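Long-range contacts in putative esterase/lipase/thioesterase (Silicibacter sp., PDB 2PBL), which probably hydrolyses ester or thioester bonds as a member of the alpha/beta-hydrolase fold, its natural substrate being unknown: residues 4-9 / 214-219; 12-17 / 239-244; 168-173 / 220-225; 208-213 / 233-238. One frame throughout, in Å; residues are numbered along the deposited sequence.

How the contacts relate
Along the chain come first the N-terminal segments 4-9 and 12-17, then 168-173, strand 206-212, helix 217-230, strand 233-237 and the loop 239-244. Contact 4 pairs the last two parallel strands of the sheet; contact 3, its centre about 12 Å from that of contact 4, fixes their connecting helix 217-230 against the loop after strand 160-166. Contacts 1 and 2, centres about 11 Å apart, lay the N-terminal segment over the C-terminal ends of these strands, and contact 1 shares helix 217-230 with contact 3. Glu215 in contact 1 bonds His242 in contact 2, and with Ser137 they fit a hydrolase triad, so the N-terminal segment probably helps to wall the active site.

Contact 1 of 4, residues 4-9 / 214-219; sequences LDDAYA and AERPAF
Arg216 makes the polar half of this contact. Its chain, bent at chi2 and chi3 (both -67°), folds back so that NH1 donates to Asp6 O (3.0 Å, N-H...O 143°), from above the carbonyl plane. Ala9 N closes the turn 6-9 on the same oxygen from the opposite face, so two donors grip it. The carboxylate of Asp6 adds a long salt bridge, OD2 to Arg216 NH1 at 3.7 Å; its OD1 is taken by Tyr13 OH. A water accepts from Ala218 N and donates to Ala7 O, each at 2.9 Å, linking the first turn of helix 217-230 to the N-terminal segment. Arg216 is the N-cap residue of that helix, next to Glu215, whose bond to His242 fits the acid of an alpha/beta-hydrolase triad; segment 4-9 thus covers the start of the helix that follows the acid-bearing loop. The apolar half is formed round Tyr8. Ala218 CB sits over one face of its ring, 3.9 Å from the centroid, as a CH-pi contact. Toward Phe219 the Tyr8 ring turns its edge, an offset edge-to-face pair with centroids 5.9 Å apart and planes at 65°.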
loop_
_atom_site.group_PDB
_atom_site.type_symbol
_atom_site.label_atom_id
_atom_site.label_comp_id
_atom_site.label_asym_id
_atom_site.label_seq_id
_atom_site.Cartn_x
_atom_site.Cartn_y
_atom_site.Cartn_z
ATOM N N LEU A 4 2.579 -10.734 -20.955
ATOM C CA LEU A 4 3.072 -10.717 -19.575
ATOM C C LEU A 4 2.093 -11.163 -18.521
ATOM O O LEU A 4 2.319 -10.976 -17.332
ATOM C CB LEU A 4 3.608 -9.323 -19.260
ATOM C CG LEU A 4 4.750 -8.870 -20.160
ATOM C CD1 LEU A 4 5.335 -7.502 -19.732
ATOM C CD2 LEU A 4 5.868 -9.931 -20.195
ATOM N N ASP A 5 1.011 -11.807 -18.926
ATOM C CA ASP A 5 0.064 -12.292 -17.967
ATOM C C ASP A 5 0.686 -13.239 -16.960
ATOM O O ASP A 5 0.466 -13.103 -15.759
ATOM C CB ASP A 5 -1.111 -12.994 -18.671
ATOM C CG ASP A 5 -2.052 -12.018 -19.314
ATOM O OD1 ASP A 5 -1.823 -10.799 -19.166
ATOM O OD2 ASP A 5 -3.020 -12.463 -19.950
ATOM N N ASP A 6 1.426 -14.223 -17.458
ATOM C CA ASP A 6 2.005 -15.223 -16.560
ATOM C C ASP A 6 3.043 -14.592 -15.608
ATOM O O ASP A 6 3.099 -14.957 -14.445
ATOM C CB ASP A 6 2.670 -16.353 -17.349
ATOM C CG ASP A 6 3.251 -17.421 -16.438
ATOM O OD1 ASP A 6 2.499 -18.039 -15.655
ATOM O OD2 ASP A 6 4.467 -17.630 -16.509
ATOM N N ALA A 7 3.856 -13.675 -16.137
ATOM C CA ALA A 7 4.891 -12.945 -15.387
ATOM C C ALA A 7 4.317 -12.173 -14.181
ATOM O O ALA A 7 4.902 -12.180 -13.096
ATOM C CB ALA A 7 5.613 -12.009 -16.304
ATOM N N TYR A 8 3.146 -11.552 -14.363
ATOM C CA TYR A 8 2.484 -10.808 -13.280
ATOM C C TYR A 8 1.469 -11.605 -12.434
ATOM O O TYR A 8 0.814 -11.070 -11.536
ATOM C CB TYR A 8 1.893 -9.496 -13.856
ATOM C CG TYR A 8 2.992 -8.527 -14.061
ATOM C CD1 TYR A 8 3.703 -8.479 -15.274
ATOM C CD2 TYR A 8 3.407 -7.694 -13.020
ATOM C CE1 TYR A 8 4.766 -7.620 -15.453
ATOM C CE2 TYR A 8 4.455 -6.838 -13.202
ATOM C CZ TYR A 8 5.147 -6.803 -14.415
ATOM O OH TYR A 8 6.228 -5.981 -14.591
ATOM N N ALA A 9 1.357 -12.908 -12.692
ATOM C CA ALA A 9 0.426 -13.734 -11.968
ATOM C C ALA A 9 1.124 -14.174 -10.696
ATOM O O ALA A 9 2.173 -14.829 -10.775
ATOM C CB ALA A 9 0.022 -14.937 -12.823
ATOM N N ALA A 214 11.233 -14.914 -2.608
ATOM C CA ALA A 214 10.640 -15.964 -3.427
ATOM C C ALA A 214 9.575 -15.424 -4.352
ATOM O O ALA A 214 8.767 -16.194 -4.823
ATOM C CB ALA A 214 10.031 -17.056 -2.501
ATOM N N GLU A 215 9.538 -14.107 -4.607
ATOM C CA GLU A 215 8.493 -13.546 -5.438
ATOM C C GLU A 215 8.762 -13.738 -6.890
ATOM O O GLU A 215 9.870 -14.121 -7.274
ATOM C CB GLU A 215 8.267 -12.063 -5.147
ATOM C CG GLU A 215 7.475 -11.855 -3.861
ATOM C CD GLU A 215 6.861 -10.452 -3.755
ATOM O OE1 GLU A 215 6.193 -10.043 -4.730
ATOM O OE2 GLU A 215 7.062 -9.789 -2.699
ATOM N N ARG A 216 7.728 -13.473 -7.694
ATOM C CA ARG A 216 7.823 -13.532 -9.157
ATOM C C ARG A 216 8.970 -12.647 -9.605
ATOM O O ARG A 216 9.190 -11.558 -9.033
ATOM C CB ARG A 216 6.522 -13.033 -9.817
ATOM C CG ARG A 216 5.239 -13.736 -9.412
ATOM C CD ARG A 216 5.241 -15.166 -9.891
ATOM N NE ARG A 216 5.180 -15.202 -11.350
ATOM C CZ ARG A 216 5.832 -16.078 -12.099
ATOM N NH1 ARG A 216 5.709 -16.040 -13.399
ATOM N NH2 ARG A 216 6.629 -16.983 -11.555
ATOM N N PRO A 217 9.754 -13.114 -10.580
ATOM C CA PRO A 217 10.801 -12.275 -11.142
ATOM C C PRO A 217 10.358 -10.827 -11.471
ATOM O O PRO A 217 11.128 -9.885 -11.224
ATOM C CB PRO A 217 11.160 -13.025 -12.425
ATOM C CG PRO A 217 10.989 -14.413 -12.054
ATOM C CD PRO A 217 9.773 -14.461 -11.210
ATOM N N ALA A 218 9.155 -10.686 -12.023
ATOM C CA ALA A 218 8.571 -9.365 -12.362
ATOM C C ALA A 218 8.540 -8.432 -11.124
ATOM O O ALA A 218 8.849 -7.250 -11.225
ATOM C CB ALA A 218 7.187 -9.553 -12.875
ATOM N N PHE A 219 8.153 -8.966 -9.976
ATOM C CA PHE A 219 8.111 -8.161 -8.740
ATOM C C PHE A 219 9.480 -7.832 -8.182
ATOM O O PHE A 219 9.663 -6.748 -7.616
ATOM C CB PHE A 219 7.168 -8.737 -7.692
ATOM C CG PHE A 219 5.734 -8.419 -7.990
ATOM C CD1 PHE A 219 4.980 -9.232 -8.844
ATOM C CD2 PHE A 219 5.156 -7.257 -7.506
ATOM C CE1 PHE A 219 3.665 -8.911 -9.135
ATOM C CE2 PHE A 219 3.848 -6.917 -7.838
ATOM C CZ PHE A 219 3.103 -7.737 -8.632
HETATM O O HOH W 1 7.710 -12.861 -13.376
#

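Contact 2 of 4, residues 12-17 / 239-244; sequences AYIEGA and EKHHFN
The imidazole of His241 is sandwiched: Ile14 CG2 lies over the centre of one face, 3.6 Å from the centroid, and Asn244 OD1 is 3.3 Å above the plane on the opposite face of the His241 ring. At the edge, Phe243 N donates to His241 ND1 (3.2 Å), almost in the ring plane. The phenyl of Phe243 takes Ile14 CD1 over the centre of a face, 3.8 Å from its centroid, and Ala17 CB at its edge, 4.0 Å from CE2; Tyr20 meets this ring edge-to-face. Ile14 therefore serves two rings with two branches: CG2, opposite the backbone N, covers the histidine, while the extended CG1 arm (chi2 167°) carries CD1 to the phenylalanine. Asn244 OD1 also accepts from His241 N (2.9 Å, 161°), in its carbonyl plane. Beyond the apolar patch, a water donates to Glu15 O and bonds His241 NE2 at 3.0 Å. An alanine at His241 is likely to leave Phe243 N without its acceptor, strip the cover from Ile14 CG2 and break the water link to Glu15. The bonds from His241 N to Asn244 OD1 and from Phe243 N to His241 ND1 hold the loop that carries His242, which bonds Glu215 and Ser137; the arrangement is consistent with the histidine loop of an alpha/beta-hydrolase active site, with the N-terminal segment packed against it through Ile14 and Ala17.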
loop_
_atom_site.group_PDB
_atom_site.type_symbol
_atom_site.label_atom_id
_atom_site.label_comp_id
_atom_site.label_asym_id
_atom_site.label_seq_id
_atom_site.Cartn_x
_atom_site.Cartn_y
_atom_site.Cartn_z
ATOM N N ALA A 12 -0.935 -18.119 -8.992
ATOM C CA ALA A 12 -0.576 -19.346 -9.716
ATOM C C ALA A 12 0.720 -19.979 -9.251
ATOM O O ALA A 12 0.923 -21.168 -9.484
ATOM C CB ALA A 12 -0.475 -19.069 -11.206
ATOM N N TYR A 13 1.587 -19.184 -8.621
ATOM C CA TYR A 13 2.889 -19.631 -8.135
ATOM C C TYR A 13 3.028 -19.685 -6.635
ATOM O O TYR A 13 4.126 -19.900 -6.127
ATOM C CB TYR A 13 3.972 -18.722 -8.703
ATOM C CG TYR A 13 4.042 -18.879 -10.171
ATOM C CD1 TYR A 13 4.785 -19.913 -10.725
ATOM C CD2 TYR A 13 3.303 -18.067 -11.014
ATOM C CE1 TYR A 13 4.836 -20.104 -12.087
ATOM C CE2 TYR A 13 3.332 -18.250 -12.381
ATOM C CZ TYR A 13 4.114 -19.278 -12.912
ATOM O OH TYR A 13 4.175 -19.498 -14.268
ATOM N N ILE A 14 1.927 -19.533 -5.920
ATOM C CA ILE A 14 1.966 -19.519 -4.483
ATOM C C ILE A 14 1.150 -20.685 -3.976
ATOM O O ILE A 14 -0.043 -20.804 -4.282
ATOM C CB ILE A 14 1.403 -18.160 -3.951
ATOM C CG1 ILE A 14 2.356 -17.014 -4.315
ATOM C CG2 ILE A 14 1.226 -18.211 -2.467
ATOM C CD1 ILE A 14 1.717 -15.637 -4.104
ATOM N N GLU A 15 1.796 -21.551 -3.197
ATOM C CA GLU A 15 1.091 -22.700 -2.646
ATOM C C GLU A 15 0.091 -22.163 -1.619
ATOM O O GLU A 15 0.426 -21.319 -0.748
ATOM C CB GLU A 15 2.032 -23.769 -2.019
ATOM C CG GLU A 15 2.375 -23.555 -0.508
ATOM C CD GLU A 15 3.263 -24.643 0.100
ATOM O OE1 GLU A 15 3.555 -25.654 -0.595
ATOM O OE2 GLU A 15 3.660 -24.474 1.288
ATOM N N GLY A 16 -1.144 -22.635 -1.737
ATOM C CA GLY A 16 -2.219 -22.229 -0.831
ATOM C C GLY A 16 -2.760 -20.848 -1.145
ATOM O O GLY A 16 -3.453 -20.254 -0.307
ATOM N N ALA A 17 -2.490 -20.353 -2.355
ATOM C CA ALA A 17 -2.925 -19.021 -2.761
ATOM C C ALA A 17 -4.427 -18.751 -2.461
ATOM O O ALA A 17 -4.821 -17.677 -1.973
ATOM C CB ALA A 17 -2.636 -18.818 -4.242
ATOM N N GLU A 239 12.814 -15.798 1.585
ATOM C CA GLU A 239 11.811 -16.785 1.140
ATOM C C GLU A 239 10.358 -16.365 1.176
ATOM O O GLU A 239 9.486 -17.188 1.023
ATOM C CB GLU A 239 12.002 -18.121 1.872
ATOM C CG GLU A 239 13.320 -18.770 1.587
ATOM C CD GLU A 239 13.560 -19.142 0.129
ATOM O OE1 GLU A 239 12.625 -19.106 -0.683
ATOM O OE2 GLU A 239 14.709 -19.510 -0.204
ATOM N N LYS A 240 10.095 -15.071 1.276
ATOM C CA LYS A 240 8.716 -14.575 1.251
ATOM C C LYS A 240 8.144 -14.497 -0.154
ATOM O O LYS A 240 8.891 -14.227 -1.126
ATOM C CB LYS A 240 8.620 -13.221 1.934
ATOM C CG LYS A 240 8.948 -13.216 3.414
ATOM C CD LYS A 240 8.036 -14.070 4.272
ATOM C CE LYS A 240 8.475 -14.042 5.727
ATOM N NZ LYS A 240 7.678 -15.020 6.517
ATOM N N HIS A 241 6.825 -14.767 -0.256
ATOM C CA HIS A 241 6.127 -14.662 -1.537
ATOM C C HIS A 241 5.195 -13.453 -1.449
ATOM O O HIS A 241 5.190 -12.756 -0.456
ATOM C CB HIS A 241 5.405 -15.954 -1.972
ATOM C CG HIS A 241 4.480 -16.514 -0.954
ATOM N ND1 HIS A 241 3.319 -15.882 -0.572
ATOM C CD2 HIS A 241 4.522 -17.675 -0.269
ATOM C CE1 HIS A 241 2.719 -16.598 0.355
ATOM N NE2 HIS A 241 3.424 -17.695 0.553
ATOM N N HIS A 242 4.444 -13.185 -2.507
ATOM C CA HIS A 242 3.620 -11.960 -2.580
ATOM C C HIS A 242 2.546 -11.855 -1.532
ATOM O O HIS A 242 2.116 -10.751 -1.200
ATOM C CB HIS A 242 3.011 -11.853 -4.002
ATOM C CG HIS A 242 2.587 -10.471 -4.395
ATOM N ND1 HIS A 242 3.485 -9.437 -4.561
ATOM C CD2 HIS A 242 1.368 -9.964 -4.694
ATOM C CE1 HIS A 242 2.834 -8.346 -4.915
ATOM N NE2 HIS A 242 1.552 -8.644 -5.035
ATOM N N PHE A 243 2.080 -12.986 -1.021
ATOM C CA PHE A 243 0.990 -12.987 -0.078
ATOM C C PHE A 243 1.385 -13.048 1.372
ATOM O O PHE A 243 0.628 -12.555 2.176
ATOM C CB PHE A 243 -0.017 -14.089 -0.395
ATOM C CG PHE A 243 -0.695 -13.945 -1.715
ATOM C CD1 PHE A 243 -0.682 -12.769 -2.438
ATOM C CD2 PHE A 243 -1.480 -14.986 -2.180
ATOM C CE1 PHE A 243 -1.328 -12.692 -3.647
ATOM C CE2 PHE A 243 -2.146 -14.896 -3.385
ATOM C CZ PHE A 243 -2.076 -13.756 -4.110
ATOM N N ASN A 244 2.525 -13.637 1.737
ATOM C CA ASN A 244 2.925 -13.635 3.153
ATOM C C ASN A 244 3.988 -12.585 3.524
ATOM O O ASN A 244 4.362 -12.461 4.716
ATOM C CB ASN A 244 3.331 -15.028 3.674
ATOM C CG ASN A 244 4.544 -15.561 3.046
ATOM O OD1 ASN A 244 5.121 -14.970 2.125
ATOM N ND2 ASN A 244 4.974 -16.738 3.545
HETATM O O HOH W 2 1.825 -20.181 1.108
#

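Contact 3 of 4, residues 168-173 / 220-225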
loop_
_atom_site.group_PDB
_atom_site.type_symbol
_atom_site.label_atom_id
_atom_site.label_comp_id
_atom_site.label_asym_id
_atom_site.label_seq_id
_atom_site.Cartn_x
_atom_site.Cartn_y
_atom_site.Cartn_z
ATOM N N PRO A 168 6.143 -3.302 -4.575
ATOM C CA PRO A 168 5.441 -2.327 -5.389
ATOM C C PRO A 168 5.465 -2.536 -6.925
ATOM O O PRO A 168 6.343 -3.211 -7.497
ATOM C CB PRO A 168 6.233 -1.043 -5.116
ATOM C CG PRO A 168 7.660 -1.568 -4.916
ATOM C CD PRO A 168 7.417 -2.776 -4.042
ATOM N N LEU A 169 4.467 -1.962 -7.563
ATOM C CA LEU A 169 4.511 -1.749 -9.010
ATOM C C LEU A 169 5.090 -0.342 -9.196
ATOM O O LEU A 169 4.403 0.659 -8.871
ATOM C CB LEU A 169 3.120 -1.862 -9.603
ATOM C CG LEU A 169 2.748 -3.351 -9.399
ATOM C CD1 LEU A 169 1.330 -3.627 -9.093
ATOM C CD2 LEU A 169 3.248 -4.122 -10.621
ATOM N N SER A 170 6.293 -0.249 -9.776
ATOM C CA SER A 170 6.992 1.030 -9.939
ATOM C C SER A 170 7.027 1.585 -11.353
ATOM O O SER A 170 7.242 2.798 -11.561
ATOM C CB SER A 170 8.408 0.919 -9.404
ATOM O OG SER A 170 9.162 -0.009 -10.154
ATOM N N ASP A 171 6.812 0.681 -12.311
ATOM C CA ASP A 171 6.813 1.005 -13.701
ATOM C C ASP A 171 5.567 0.320 -14.204
ATOM O O ASP A 171 5.446 -0.927 -14.140
ATOM C CB ASP A 171 8.085 0.453 -14.335
ATOM C CG ASP A 171 8.248 0.877 -15.790
ATOM O OD1 ASP A 171 7.287 1.380 -16.405
ATOM O OD2 ASP A 171 9.347 0.681 -16.310
ATOM N N LEU A 172 4.581 1.117 -14.602
ATOM C CA LEU A 172 3.360 0.529 -15.116
ATOM C C LEU A 172 3.395 0.161 -16.607
ATOM O O LEU A 172 2.470 -0.477 -17.082
ATOM C CB LEU A 172 2.188 1.458 -14.841
ATOM C CG LEU A 172 2.006 1.890 -13.371
ATOM C CD1 LEU A 172 0.619 2.612 -13.232
ATOM C CD2 LEU A 172 2.106 0.759 -12.387
ATOM N N ARG A 173 4.430 0.545 -17.329
ATOM C CA ARG A 173 4.490 0.252 -18.776
ATOM C C ARG A 173 4.311 -1.228 -19.131
ATOM O O ARG A 173 3.569 -1.565 -20.047
ATOM C CB ARG A 173 5.794 0.719 -19.368
ATOM C CG ARG A 173 6.008 2.240 -19.453
ATOM C CD ARG A 173 7.509 2.383 -19.675
ATOM N NE ARG A 173 7.987 3.742 -19.773
ATOM C CZ ARG A 173 8.747 4.385 -18.878
ATOM N NH1 ARG A 173 9.097 5.636 -19.149
ATOM N NH2 ARG A 173 9.177 3.822 -17.739
ATOM N N LEU A 220 10.429 -8.754 -8.306
ATOM C CA LEU A 220 11.786 -8.457 -7.930
ATOM C C LEU A 220 12.336 -7.341 -8.822
ATOM O O LEU A 220 13.048 -6.432 -8.349
ATOM C CB LEU A 220 12.658 -9.729 -8.021
ATOM C CG LEU A 220 12.340 -10.798 -6.991
ATOM C CD1 LEU A 220 13.153 -12.053 -7.292
ATOM C CD2 LEU A 220 12.627 -10.299 -5.590
ATOM N N ASP A 221 11.983 -7.374 -10.101
ATOM C CA ASP A 221 12.398 -6.337 -11.043
ATOM C C ASP A 221 11.749 -4.972 -10.708
ATOM O O ASP A 221 12.423 -3.953 -10.617
ATOM C CB ASP A 221 12.038 -6.734 -12.483
ATOM C CG ASP A 221 12.831 -7.945 -12.962
ATOM O OD1 ASP A 221 13.783 -8.306 -12.245
ATOM O OD2 ASP A 221 12.472 -8.555 -14.006
ATOM N N GLN A 222 10.444 -4.997 -10.522
ATOM C CA GLN A 222 9.698 -3.798 -10.151
ATOM C C GLN A 222 10.322 -3.134 -8.901
ATOM O O GLN A 222 10.402 -1.912 -8.820
ATOM C CB GLN A 222 8.221 -4.148 -9.902
ATOM C CG GLN A 222 7.406 -4.478 -11.151
ATOM C CD GLN A 222 7.016 -3.268 -11.971
ATOM O OE1 GLN A 222 7.275 -2.125 -11.596
ATOM N NE2 GLN A 222 6.411 -3.521 -13.119
ATOM N N ALA A 223 10.803 -3.933 -7.956
ATOM C CA ALA A 223 11.399 -3.402 -6.736
ATOM C C ALA A 223 12.724 -2.705 -7.007
ATOM O O ALA A 223 12.919 -1.571 -6.612
ATOM C CB ALA A 223 11.555 -4.497 -5.701
ATOM N N ILE A 224 13.648 -3.392 -7.664
ATOM C CA ILE A 224 14.962 -2.844 -7.955
ATOM C C ILE A 224 14.864 -1.633 -8.889
ATOM O O ILE A 224 15.689 -0.711 -8.797
ATOM C CB ILE A 224 15.935 -3.943 -8.490
ATOM C CG1 ILE A 224 17.385 -3.434 -8.581
ATOM C CG2 ILE A 224 15.531 -4.428 -9.847
ATOM C CD1 ILE A 224 18.049 -3.190 -7.293
ATOM N N TRP A 225 13.879 -1.618 -9.794
ATOM C CA TRP A 225 13.682 -0.424 -10.596
ATOM C C TRP A 225 13.425 0.811 -9.736
ATOM O O TRP A 225 14.014 1.882 -10.024
ATOM C CB TRP A 225 12.606 -0.555 -11.645
ATOM C CG TRP A 225 12.980 -1.496 -12.743
ATOM C CD1 TRP A 225 14.238 -1.740 -13.243
ATOM C CD2 TRP A 225 12.082 -2.303 -13.502
ATOM N NE1 TRP A 225 14.163 -2.677 -14.245
ATOM C CE2 TRP A 225 12.857 -3.043 -14.420
ATOM C CE3 TRP A 225 10.708 -2.483 -13.487
ATOM C CZ2 TRP A 225 12.281 -3.942 -15.331
ATOM C CZ3 TRP A 225 10.127 -3.377 -14.392
ATOM C CH2 TRP A 225 10.929 -4.106 -15.294
#
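The carboxamide of Gln222 reaches from helix 217-230 into the backbone of 168-173 and is held at both ends. Its OE1 accepts from two successive amides: Asp171 N at 2.9 Å, on a lone pair, and Ser170 N at 2.8 Å, from 40° above the carbonyl plane. Its NE2 donates to Asp171 O (3.0 Å, 155°), nearly in the amide plane, so the group's flip is fixed. A bend at chi2 (-76°) turns the amide along the loop, while Gln222 CB rests on Pro168 O at 3.2 Å. Ser170 OG returns a bond to the helix, donating to Gln222 O at 2.6 Å in its carbonyl plane. Replacing Gln222 by a leucine would probably leave the amides of Ser170 and Asp171 without their shared acceptor and let the loop shift from the helix. Farther out, Tyr8 OH takes a second bond from Gln222 NE2. Asp171 is positioned by an Asx turn, Arg173 N to OD1 at 3.1 Å, and by a salt bridge, its hydrogen bonds weak, to Arg173, itself paired with Glu198. The arrangement pins the loop leaving strand 160-166 to the helix after strand 206-212, neighbouring crossovers of the alpha/beta-hydrolase sheet.

Contact 4 of 4, residues 208-213 / 233-238; sequences TVWVGG and DHVIAF
Strands 206-212 and 233-237 are the two strands of a beta-alpha-beta crossover through helix 217-230, at one margin of the alpha/beta-hydrolase sheet. Thr208 to Gly212 run parallel to Asp233 to Ala237, with axes 4.5 Å apart and 15° between their directions. Five backbone bonds join them: Val209 N to Asp233 O, Val235 N to Val209 O (2.8 Å), Val211 N to Val235 O, Ala237 N to Val211 O, and, past the strand end, Gly213 N to Ala237 O. On the face turned to helix 255-261, Trp210 and Val235 lie side by side. With chi1 at 176°, Val235 points CG1 away from its own N and over the six-membered ring of Trp210, 3.6 Å from its centroid and 8° off the normal. Ala237 CB follows along the indole, 3.6 Å from Trp210 NE1, and Val235 CG2 touches Thr208 CG2 at 3.9 Å. A water bridges Thr208 OG1 to Asp233 OD2 (2.6 Å to the carboxylate, to which it donates). The other face carries Val209 and Val211, packed on helix 217-230, with His234 and Ile236 beside them; His234 brings its ring edge to Val211 CG1, 3.8 Å from NE2. Ile236 CG2 presses on Gly213 CA at 3.4 Å, where a side chain would crowd both Ile236 and Ala237 O. Backbone bonding thus sets the register, while the indole face and aliphatic branches pack the two strands side to side; at the strand's C-terminal end, Gly212 N bonds Glu215 OE2 and may help to place the probable triad acid.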
loop_
_atom_site.group_PDB
_atom_site.type_symbol
_atom_site.label_atom_id
_atom_site.label_comp_id
_atom_site.label_asym_id
_atom_site.label_seq_id
_atom_site.Cartn_x
_atom_site.Cartn_y
_atom_site.Cartn_z
ATOM N N THR A 208 12.118 2.728 1.693
ATOM C CA THR A 208 12.710 1.390 1.754
ATOM C C THR A 208 11.787 0.472 0.949
ATOM O O THR A 208 10.630 0.307 1.303
ATOM C CB THR A 208 12.858 0.880 3.200
ATOM O OG1 THR A 208 13.644 1.797 3.987
ATOM C CG2 THR A 208 13.559 -0.497 3.209
ATOM N N VAL A 209 12.305 -0.083 -0.136
ATOM C CA VAL A 209 11.553 -1.009 -0.970
ATOM C C VAL A 209 11.750 -2.401 -0.384
ATOM O O VAL A 209 12.863 -2.901 -0.214
ATOM C CB VAL A 209 11.959 -0.933 -2.436
ATOM C CG1 VAL A 209 11.040 -1.834 -3.288
ATOM C CG2 VAL A 209 11.907 0.498 -2.906
ATOM N N TRP A 210 10.632 -3.005 -0.037
ATOM C CA TRP A 210 10.619 -4.280 0.660
ATOM C C TRP A 210 9.970 -5.287 -0.267
ATOM O O TRP A 210 8.839 -5.132 -0.667
ATOM C CB TRP A 210 9.829 -4.095 1.962
ATOM C CG TRP A 210 9.908 -5.212 2.891
ATOM C CD1 TRP A 210 9.324 -6.445 2.743
ATOM C CD2 TRP A 210 10.656 -5.259 4.101
ATOM N NE1 TRP A 210 9.650 -7.235 3.805
ATOM C CE2 TRP A 210 10.479 -6.541 4.647
ATOM C CE3 TRP A 210 11.462 -4.333 4.785
ATOM C CZ2 TRP A 210 11.053 -6.927 5.874
ATOM C CZ3 TRP A 210 12.048 -4.719 5.982
ATOM C CH2 TRP A 210 11.821 -6.001 6.525
ATOM N N VAL A 211 10.675 -6.356 -0.587
ATOM C CA VAL A 211 10.114 -7.347 -1.506
ATOM C C VAL A 211 10.464 -8.758 -1.074
ATOM O O VAL A 211 11.500 -8.977 -0.493
ATOM C CB VAL A 211 10.604 -7.051 -2.937
ATOM C CG1 VAL A 211 12.110 -7.246 -3.085
ATOM C CG2 VAL A 211 9.849 -7.882 -3.954
ATOM N N GLY A 212 9.592 -9.714 -1.353
ATOM C CA GLY A 212 9.859 -11.085 -0.950
ATOM C C GLY A 212 10.838 -11.799 -1.859
ATOM O O GLY A 212 10.749 -11.718 -3.087
ATOM N N GLY A 213 11.793 -12.492 -1.243
ATOM C CA GLY A 213 12.830 -13.226 -1.959
ATOM C C GLY A 213 12.354 -14.303 -2.932
ATOM O O GLY A 213 12.992 -14.543 -3.961
ATOM N N ASP A 233 16.490 2.596 -0.007
ATOM C CA ASP A 233 16.977 1.369 0.658
ATOM C C ASP A 233 16.215 0.200 -0.010
ATOM O O ASP A 233 15.185 0.399 -0.679
ATOM C CB ASP A 233 16.757 1.347 2.177
ATOM C CG ASP A 233 17.694 2.327 2.947
ATOM O OD1 ASP A 233 18.417 3.102 2.285
ATOM O OD2 ASP A 233 17.698 2.321 4.208
ATOM N N HIS A 234 16.744 -1.015 0.157
ATOM C CA HIS A 234 16.187 -2.203 -0.449
ATOM C C HIS A 234 16.348 -3.388 0.463
ATOM O O HIS A 234 17.453 -3.707 0.813
ATOM C CB HIS A 234 16.952 -2.466 -1.752
ATOM C CG HIS A 234 16.374 -3.558 -2.604
ATOM N ND1 HIS A 234 17.060 -4.082 -3.682
ATOM C CD2 HIS A 234 15.150 -4.166 -2.600
ATOM C CE1 HIS A 234 16.299 -4.976 -4.291
ATOM N NE2 HIS A 234 15.138 -5.046 -3.661
ATOM N N VAL A 235 15.227 -4.027 0.808
ATOM C CA VAL A 235 15.192 -5.236 1.614
ATOM C C VAL A 235 14.543 -6.406 0.861
ATOM O O VAL A 235 13.402 -6.295 0.352
ATOM C CB VAL A 235 14.452 -5.034 2.907
ATOM C CG1 VAL A 235 14.371 -6.368 3.680
ATOM C CG2 VAL A 235 15.161 -3.977 3.786
ATOM N N ILE A 236 15.258 -7.535 0.807
ATOM C CA ILE A 236 14.681 -8.774 0.251
ATOM C C ILE A 236 14.351 -9.712 1.432
ATOM O O ILE A 236 15.255 -10.214 2.111
ATOM C CB ILE A 236 15.620 -9.409 -0.749
ATOM C CG1 ILE A 236 15.818 -8.438 -1.897
ATOM C CG2 ILE A 236 15.041 -10.725 -1.321
ATOM C CD1 ILE A 236 16.730 -8.935 -2.890
ATOM N N ALA A 237 13.065 -9.915 1.708
ATOM C CA ALA A 237 12.616 -10.730 2.833
ATOM C C ALA A 237 12.800 -12.227 2.522
ATOM O O ALA A 237 12.188 -12.757 1.578
ATOM C CB ALA A 237 11.155 -10.435 3.127
ATOM N N PHE A 238 13.655 -12.886 3.307
ATOM C CA PHE A 238 14.006 -14.298 3.065
ATOM C C PHE A 238 12.820 -15.221 2.781
ATOM O O PHE A 238 11.932 -15.382 3.605
ATOM C CB PHE A 238 14.808 -14.836 4.229
ATOM C CG PHE A 238 15.193 -16.273 4.065
ATOM C CD1 PHE A 238 16.256 -16.618 3.222
ATOM C CD2 PHE A 238 14.495 -17.281 4.740
ATOM C CE1 PHE A 238 16.630 -17.966 3.057
ATOM C CE2 PHE A 238 14.859 -18.628 4.580
ATOM C CZ PHE A 238 15.930 -18.965 3.735
HETATM O O HOH W 3 15.789 1.330 5.593
#